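PDB 2I44: serine-threonine phosphatase 2C from Toxoplasma gondii, which probably removes phosphate from serine and threonine residues of proteins as a metal-dependent PP2C-type phosphatase, and binds calcium ions. Local coordinates for residues T99-K104 with L145-V150; K72-P77 with D121-K126. All blocks are in the same frame, centred on the assembly; numbering follows the deposited sequence.

Contact 1. Residues T99-K104 with L145-V150; sequences TEVDEK and LAKGFV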
ATOM      1  N   THR A  99     -21.052 -20.413  -8.260  1.00 36.12           N
ATOM      2  CA  THR A  99     -21.918 -19.317  -7.846  1.00 36.15           C
ATOM      3  C   THR A  99     -21.746 -19.036  -6.354  1.00 35.92           C
ATOM      4  O   THR A  99     -21.739 -17.880  -5.916  1.00 36.15           O
ATOM      5  CB  THR A  99     -23.396 -19.662  -8.128  1.00 36.70           C
ATOM      6  OG1 THR A  99     -23.624 -19.642  -9.543  1.00 39.09           O
ATOM      7  CG2 THR A  99     -24.331 -18.673  -7.443  1.00 37.68           C
ATOM      8  N   GLU A 100     -21.595 -20.108  -5.584  1.00 35.31           N
ATOM      9  CA  GLU A 100     -21.450 -20.009  -4.138  1.00 35.43           C
ATOM     10  C   GLU A 100     -20.087 -19.439  -3.750  1.00 33.99           C
ATOM     11  O   GLU A 100     -19.984 -18.624  -2.832  1.00 33.41           O
ATOM     12  CB  GLU A 100     -21.645 -21.387  -3.513  1.00 35.51           C
ATOM     13  CG  GLU A 100     -22.245 -21.349  -2.127  1.00 38.35           C
ATOM     14  CD  GLU A 100     -22.610 -22.732  -1.623  1.00 41.95           C
ATOM     15  OE1 GLU A 100     -23.319 -23.458  -2.356  1.00 42.65           O
ATOM     16  OE2 GLU A 100     -22.194 -23.093  -0.499  1.00 42.51           O
ATOM     17  N   VAL A 101     -19.044 -19.875  -4.447  1.00 33.68           N
ATOM     18  CA  VAL A 101     -17.702 -19.384  -4.182  1.00 33.11           C
ATOM     19  C   VAL A 101     -17.730 -17.877  -4.384  1.00 33.77           C
ATOM     20  O   VAL A 101     -17.552 -17.106  -3.441  1.00 34.57           O
ATOM     21  CB  VAL A 101     -16.675 -19.989  -5.156  1.00 31.38           C
ATOM     22  CG1 VAL A 101     -15.328 -19.289  -4.992  1.00 31.07           C
ATOM     23  CG2 VAL A 101     -16.522 -21.474  -4.892  1.00 29.65           C
ATOM     24  N   ASP A 102     -17.978 -17.473  -5.624  1.00 34.65           N
ATOM     25  CA  ASP A 102     -18.033 -16.063  -5.985  1.00 34.96           C
ATOM     26  C   ASP A 102     -18.921 -15.233  -5.076  1.00 35.10           C
ATOM     27  O   ASP A 102     -18.818 -14.010  -5.046  1.00 36.37           O
ATOM     28  CB  ASP A 102     -18.496 -15.918  -7.433  1.00 34.10           C
ATOM     29  CG  ASP A 102     -17.404 -16.256  -8.420  1.00 35.18           C
ATOM     30  OD1 ASP A 102     -16.579 -17.143  -8.116  1.00 33.65           O
ATOM     31  OD2 ASP A 102     -17.373 -15.641  -9.504  1.00 37.64           O
ATOM     32  N   GLU A 103     -19.791 -15.893  -4.322  1.00 35.55           N
ATOM     33  CA  GLU A 103     -20.674 -15.170  -3.428  1.00 33.84           C
ATOM     34  C   GLU A 103     -20.098 -15.030  -2.029  1.00 33.03           C
ATOM     35  O   GLU A 103     -20.361 -14.047  -1.340  1.00 32.79           O
ATOM     36  CB  GLU A 103     -22.030 -15.867  -3.362  1.00 36.86           C
ATOM     37  CG  GLU A 103     -23.014 -15.202  -2.423  1.00 39.98           C
ATOM     38  CD  GLU A 103     -24.436 -15.675  -2.652  1.00 44.16           C
ATOM     39  OE1 GLU A 103     -24.656 -16.908  -2.689  1.00 46.42           O
ATOM     40  OE2 GLU A 103     -25.334 -14.814  -2.795  1.00 45.43           O
ATOM     41  N   LYS A 104     -19.300 -16.006  -1.610  1.00 31.68           N
ATOM     42  CA  LYS A 104     -18.723 -15.977  -0.271  1.00 30.95           C
ATOM     43  C   LYS A 104     -17.259 -15.535  -0.240  1.00 29.78           C
ATOM     44  O   LYS A 104     -16.792 -14.982   0.756  1.00 29.87           O
ATOM     45  CB  LYS A 104     -18.859 -17.362   0.372  1.00 32.65           C
ATOM     46  CG  LYS A 104     -20.290 -17.902   0.326  1.00 35.11           C
ATOM     47  CD  LYS A 104     -20.415 -19.288   0.948  1.00 37.77           C
ATOM     48  CE  LYS A 104     -20.293 -19.233   2.461  1.00 39.29           C
ATOM     49  NZ  LYS A 104     -20.383 -20.593   3.075  1.00 42.89           N
ATOM     50  N   LEU A 145      -4.906 -10.885  -5.174  1.00 18.39           N
ATOM     51  CA  LEU A 145      -5.585 -11.440  -6.335  1.00 21.14           C
ATOM     52  C   LEU A 145      -5.916 -12.896  -6.026  1.00 22.90           C
ATOM     53  O   LEU A 145      -5.038 -13.662  -5.634  1.00 23.38           O
ATOM     54  CB  LEU A 145      -4.680 -11.377  -7.569  1.00 19.23           C
ATOM     55  CG  LEU A 145      -5.200 -12.126  -8.803  1.00 20.73           C
ATOM     56  CD1 LEU A 145      -6.430 -11.420  -9.351  1.00 21.20           C
ATOM     57  CD2 LEU A 145      -4.111 -12.194  -9.867  1.00 16.44           C
ATOM     58  N   ALA A 146      -7.181 -13.272  -6.193  1.00 24.13           N
ATOM     59  CA  ALA A 146      -7.611 -14.643  -5.932  1.00 23.84           C
ATOM     60  C   ALA A 146      -8.877 -14.962  -6.720  1.00 24.56           C
ATOM     61  O   ALA A 146      -9.926 -14.345  -6.510  1.00 24.51           O
ATOM     62  CB  ALA A 146      -7.864 -14.843  -4.442  1.00 21.58           C
ATOM     63  N   LYS A 147      -8.757 -15.924  -7.631  1.00 25.65           N
ATOM     64  CA  LYS A 147      -9.860 -16.380  -8.472  1.00 25.02           C
ATOM     65  C   LYS A 147     -10.742 -15.250  -9.007  1.00 25.32           C
ATOM     66  O   LYS A 147     -11.942 -15.204  -8.737  1.00 23.10           O
ATOM     67  CB  LYS A 147     -10.726 -17.383  -7.702  1.00 26.82           C
ATOM     68  CG  LYS A 147     -11.668 -18.200  -8.585  1.00 28.63           C
ATOM     69  CD  LYS A 147     -12.611 -19.067  -7.761  1.00 32.22           C
ATOM     70  CE  LYS A 147     -13.542 -19.877  -8.659  1.00 36.15           C
ATOM     71  NZ  LYS A 147     -14.572 -20.639  -7.888  1.00 39.59           N
ATOM     72  N   GLY A 148     -10.140 -14.333  -9.755  1.00 24.84           N
ATOM     73  CA  GLY A 148     -10.904 -13.242 -10.335  1.00 26.27           C
ATOM     74  C   GLY A 148     -11.266 -12.080  -9.431  1.00 27.38           C
ATOM     75  O   GLY A 148     -11.916 -11.137  -9.877  1.00 27.98           O
ATOM     76  N   PHE A 149     -10.857 -12.135  -8.169  1.00 26.57           N
ATOM     77  CA  PHE A 149     -11.151 -11.055  -7.237  1.00 25.37           C
ATOM     78  C   PHE A 149      -9.873 -10.409  -6.735  1.00 24.21           C
ATOM     79  O   PHE A 149      -8.852 -11.077  -6.559  1.00 24.51           O
ATOM     80  CB  PHE A 149     -11.935 -11.576  -6.032  1.00 25.83           C
ATOM     81  CG  PHE A 149     -13.361 -11.927  -6.338  1.00 28.90           C
ATOM     82  CD1 PHE A 149     -14.306 -10.928  -6.549  1.00 28.75           C
ATOM     83  CD2 PHE A 149     -13.758 -13.257  -6.434  1.00 30.94           C
ATOM     84  CE1 PHE A 149     -15.628 -11.248  -6.854  1.00 31.26           C
ATOM     85  CE2 PHE A 149     -15.077 -13.594  -6.739  1.00 31.60           C
ATOM     86  CZ  PHE A 149     -16.016 -12.586  -6.951  1.00 31.51           C
ATOM     87  N   VAL A 150      -9.931  -9.101  -6.518  1.00 21.90           N
ATOM     88  CA  VAL A 150      -8.792  -8.377  -5.992  1.00 21.44           C
ATOM     89  C   VAL A 150      -9.252  -7.677  -4.727  1.00 20.38           C
ATOM     90  O   VAL A 150     -10.130  -6.813  -4.766  1.00 16.40           O
ATOM     91  CB  VAL A 150      -8.252  -7.333  -6.984  1.00 23.06           C
ATOM     92  CG1 VAL A 150      -7.114  -6.546  -6.340  1.00 21.86           C
ATOM     93  CG2 VAL A 150      -7.752  -8.030  -8.230  1.00 22.24           C
TER
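A beta hairpin of the PP2C sandwich meets the first turns of helix 98-130 through two residues, Lys147 and Phe149, which reach from the hairpin to Val101 and Asp102. The hairpin closes with a type I' turn from Ala146 to Phe149, whose ends are tied by two backbone bonds, Ala146 N to Phe149 O at 2.8 Å and Phe149 N to Ala146 O at 2.9 Å. From this tight turn Lys147 sends out a fully extended chain, its CG anti to the backbone N (chi1 -164°), so that the ammonium end arrives over Val101 and crosses that side chain at about a right angle. The ammonium group lies against the isopropyl group, with Lys147 NZ 3.3 Å from Val101 CG1, while the methylenes follow, Lys147 CD standing 3.9 Å from the same methyl. The carboxylate of Asp102 is close but not bonded: its OD1 is 4.0 Å from Lys147 NZ, beyond a salt bridge, so any attraction is probably a modest, longer-range one. Asp102 OD2 has a weak, long ion pair with Arg253. Phe149 supplies the second point of contact. Its CZ approaches the backbone, 3.7 Å from Asp102 O, and its CE2 lies 3.9 Å from Asp102 CG, with carboxylate and ring planes 75° apart. Leu105, Pro106 and Leu109 of the same helix and Val251 of the adjoining strand also touch the ring. No hydrogen bond joins the two segments; a long helix laid against the end of an antiparallel hairpin is in keeping with the alpha-beta-beta-alpha sandwich of PP2C phosphatases.

Contact 2. Residues K72-P77 with D121-K126; sequences KDLVVP and DNELVK
Leu74 of helix 66-80 reaches across to Glu123 and Leu124 of helix 98-130, joining two helices of the layer that covers one beta sheet of the PP2C sandwich. The CA atoms closest across the segments are those of Leu74 and Leu124, 7.9 Å apart, and no hydrogen bond spans the two segments: the join is made by the two methyls of one side chain, each with its own partner.

The apolar part belongs to CD1 of Leu74. It sits 4.1 Å from Leu124 CB and 4.0 Å from Leu124 N, so this methyl rests at the root of the second leucine, against backbone and CB, and the two side chains meet at about a right angle. Leu124 holds its CG anti to the backbone N (chi1 179°), which takes its methyls farther from Leu74 than CB is; its side chain packs on Ala67, Asn70 and Val71 of helix 66-80 and on Phe233. Leu124 is the buried residue of the contact.

The polar part concerns Glu123, which lies nearer the solvent. Its chain extends from the helix toward the other segment, and Glu123 CD comes within 3.5 Å of Leu74 CD2. This is van der Waals contact between a methyl and a carboxylate, and the charged group finds its polar partner one turn further along helix 66-80, where Gln78 NE2 is hydrogen-bonded to OE1. That bond offers a reason for the placing of the carboxylate beside the leucine. The nearest approach between the segments is Glu123 OE2 to Leu74 CD2, at 3.2 Å.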
ATOM      1  N   LYS A  72       7.244  -5.493   5.299  1.00 16.11           N
ATOM      2  CA  LYS A  72       7.198  -6.128   3.988  1.00 17.61           C
ATOM      3  C   LYS A  72       7.353  -7.646   4.052  1.00 17.55           C
ATOM      4  O   LYS A  72       6.875  -8.355   3.172  1.00 18.38           O
ATOM      5  CB  LYS A  72       8.288  -5.568   3.072  1.00 17.81           C
ATOM      6  CG  LYS A  72       9.608  -6.287   3.221  1.00 19.92           C
ATOM      7  CD  LYS A  72      10.677  -5.708   2.340  1.00 20.97           C
ATOM      8  CE  LYS A  72      11.975  -6.476   2.531  1.00 25.64           C
ATOM      9  NZ  LYS A  72      13.080  -5.867   1.758  1.00 29.33           N
ATOM     10  N   ASP A  73       8.038  -8.137   5.079  1.00 19.28           N
ATOM     11  CA  ASP A  73       8.258  -9.571   5.234  1.00 21.00           C
ATOM     12  C   ASP A  73       7.232 -10.185   6.181  1.00 20.21           C
ATOM     13  O   ASP A  73       7.227 -11.395   6.401  1.00 18.89           O
ATOM     14  CB  ASP A  73       9.672  -9.852   5.774  1.00 21.44           C
ATOM     15  CG  ASP A  73      10.774  -9.197   4.939  1.00 22.62           C
ATOM     16  OD1 ASP A  73      10.815  -9.401   3.706  1.00 24.00           O
ATOM     17  OD2 ASP A  73      11.610  -8.483   5.527  1.00 23.73           O
ATOM     18  N   LEU A  74       6.361  -9.354   6.741  1.00 19.31           N
ATOM     19  CA  LEU A  74       5.349  -9.845   7.666  1.00 19.39           C
ATOM     20  C   LEU A  74       3.965 -10.046   7.061  1.00 18.89           C
ATOM     21  O   LEU A  74       3.193 -10.880   7.537  1.00 18.50           O
ATOM     22  CB  LEU A  74       5.225  -8.892   8.858  1.00 19.65           C
ATOM     23  CG  LEU A  74       6.478  -8.625   9.698  1.00 22.44           C
ATOM     24  CD1 LEU A  74       6.139  -7.629  10.813  1.00 19.85           C
ATOM     25  CD2 LEU A  74       7.003  -9.931  10.287  1.00 20.93           C
ATOM     26  N   VAL A  75       3.644  -9.286   6.020  1.00 19.72           N
ATOM     27  CA  VAL A  75       2.325  -9.369   5.403  1.00 19.84           C
ATOM     28  C   VAL A  75       1.903 -10.708   4.810  1.00 18.52           C
ATOM     29  O   VAL A  75       0.801 -11.175   5.084  1.00 17.95           O
ATOM     30  CB  VAL A  75       2.133  -8.267   4.322  1.00 21.10           C
ATOM     31  CG1 VAL A  75       2.071  -6.903   4.993  1.00 21.37           C
ATOM     32  CG2 VAL A  75       3.270  -8.304   3.315  1.00 21.15           C
ATOM     33  N   VAL A  76       2.750 -11.338   4.002  1.00 17.11           N
ATOM     34  CA  VAL A  76       2.352 -12.613   3.427  1.00 17.52           C
ATOM     35  C   VAL A  76       2.215 -13.692   4.511  1.00 18.61           C
ATOM     36  O   VAL A  76       1.201 -14.397   4.565  1.00 17.90           O
ATOM     37  CB  VAL A  76       3.321 -13.051   2.296  1.00 18.40           C
ATOM     38  CG1 VAL A  76       3.002 -14.461   1.837  1.00 17.16           C
ATOM     39  CG2 VAL A  76       3.173 -12.100   1.112  1.00 19.50           C
ATOM     40  N   PRO A  77       3.213 -13.821   5.404  1.00 19.49           N
ATOM     41  CA  PRO A  77       3.090 -14.845   6.450  1.00 20.52           C
ATOM     42  C   PRO A  77       1.842 -14.636   7.316  1.00 21.63           C
ATOM     43  O   PRO A  77       1.107 -15.585   7.601  1.00 23.00           O
ATOM     44  CB  PRO A  77       4.385 -14.683   7.240  1.00 20.24           C
ATOM     45  CG  PRO A  77       5.355 -14.250   6.178  1.00 22.38           C
ATOM     46  CD  PRO A  77       4.554 -13.212   5.427  1.00 19.01           C
ATOM     47  N   ASP A 121       0.633  -5.618  12.092  1.00 14.90           N
ATOM     48  CA  ASP A 121       1.009  -4.425  12.837  1.00 16.37           C
ATOM     49  C   ASP A 121       1.348  -4.746  14.284  1.00 15.78           C
ATOM     50  O   ASP A 121       2.263  -4.155  14.850  1.00 16.06           O
ATOM     51  CB  ASP A 121      -0.079  -3.351  12.797  1.00 14.88           C
ATOM     52  CG  ASP A 121       0.425  -2.012  13.317  1.00 16.03           C
ATOM     53  OD1 ASP A 121       1.471  -1.541  12.812  1.00 15.86           O
ATOM     54  OD2 ASP A 121      -0.207  -1.434  14.226  1.00 17.15           O
ATOM     55  N   ASN A 122       0.615  -5.676  14.888  1.00 17.78           N
ATOM     56  CA  ASN A 122       0.899  -6.041  16.274  1.00 19.09           C
ATOM     57  C   ASN A 122       2.319  -6.579  16.355  1.00 18.29           C
ATOM     58  O   ASN A 122       3.082  -6.207  17.242  1.00 20.22           O
ATOM     59  CB  ASN A 122      -0.086  -7.102  16.787  1.00 18.69           C
ATOM     60  CG  ASN A 122      -1.487  -6.560  16.951  1.00 20.59           C
ATOM     61  OD1 ASN A 122      -1.684  -5.353  17.114  1.00 20.18           O
ATOM     62  ND2 ASN A 122      -2.473  -7.452  16.925  1.00 21.63           N
ATOM     63  N   GLU A 123       2.681  -7.438  15.411  1.00 18.56           N
ATOM     64  CA  GLU A 123       4.012  -8.023  15.402  1.00 20.57           C
ATOM     65  C   GLU A 123       5.079  -6.958  15.152  1.00 19.47           C
ATOM     66  O   GLU A 123       6.137  -6.963  15.784  1.00 16.22           O
ATOM     67  CB  GLU A 123       4.108  -9.109  14.332  1.00 22.59           C
ATOM     68  CG  GLU A 123       5.315 -10.013  14.514  1.00 28.76           C
ATOM     69  CD  GLU A 123       5.521 -10.947  13.342  1.00 30.66           C
ATOM     70  OE1 GLU A 123       4.520 -11.284  12.669  1.00 32.09           O
ATOM     71  OE2 GLU A 123       6.679 -11.352  13.101  1.00 31.02           O
ATOM     72  N   LEU A 124       4.800  -6.047  14.227  1.00 18.21           N
ATOM     73  CA  LEU A 124       5.744  -4.977  13.923  1.00 18.95           C
ATOM     74  C   LEU A 124       5.959  -4.079  15.153  1.00 18.27           C
ATOM     75  O   LEU A 124       7.097  -3.781  15.525  1.00 17.76           O
ATOM     76  CB  LEU A 124       5.236  -4.132  12.748  1.00 18.76           C
ATOM     77  CG  LEU A 124       6.129  -2.958  12.332  1.00 21.66           C
ATOM     78  CD1 LEU A 124       7.475  -3.485  11.853  1.00 19.81           C
ATOM     79  CD2 LEU A 124       5.453  -2.151  11.229  1.00 19.66           C
ATOM     80  N   VAL A 125       4.863  -3.657  15.776  1.00 16.44           N
ATOM     81  CA  VAL A 125       4.929  -2.787  16.946  1.00 18.91           C
ATOM     82  C   VAL A 125       5.715  -3.414  18.098  1.00 20.83           C
ATOM     83  O   VAL A 125       6.421  -2.715  18.827  1.00 19.84           O
ATOM     84  CB  VAL A 125       3.505  -2.390  17.434  1.00 20.95           C
ATOM     85  CG1 VAL A 125       3.591  -1.630  18.751  1.00 17.27           C
ATOM     86  CG2 VAL A 125       2.817  -1.505  16.375  1.00 20.35           C
ATOM     87  N   LYS A 126       5.587  -4.725  18.273  1.00 22.65           N
ATOM     88  CA  LYS A 126       6.332  -5.411  19.326  1.00 25.19           C
ATOM     89  C   LYS A 126       7.817  -5.357  18.982  1.00 24.67           C
ATOM     90  O   LYS A 126       8.668  -5.293  19.867  1.00 25.15           O
ATOM     91  CB  LYS A 126       5.878  -6.868  19.449  1.00 27.41           C
ATOM     92  CG  LYS A 126       4.479  -7.026  20.016  1.00 31.86           C
ATOM     93  CD  LYS A 126       4.046  -8.481  19.994  1.00 35.41           C
ATOM     94  CE  LYS A 126       2.568  -8.617  20.315  1.00 37.21           C
ATOM     95  NZ  LYS A 126       2.113 -10.025  20.129  1.00 41.71           N
TER

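How the contacts relate
Helix 98-130 runs through both contacts: its first turns meet the hairpin at 145-150 in contact 1, and its later part meets helix 66-80 in contact 2. The two centres are about 26 Å apart, the nearest atoms about 10 Å, so they do not touch. Along the chain the segments alternate, in the order 72-77, 99-104, 121-126, 145-150. One long helix is therefore held against a strand hairpin near one end and a neighbouring helix further on. Contact 2 lies closer to the metal site, with the Leu124 side chain about 14 Å from a bound calcium ion, whereas contact 1 is remote from it.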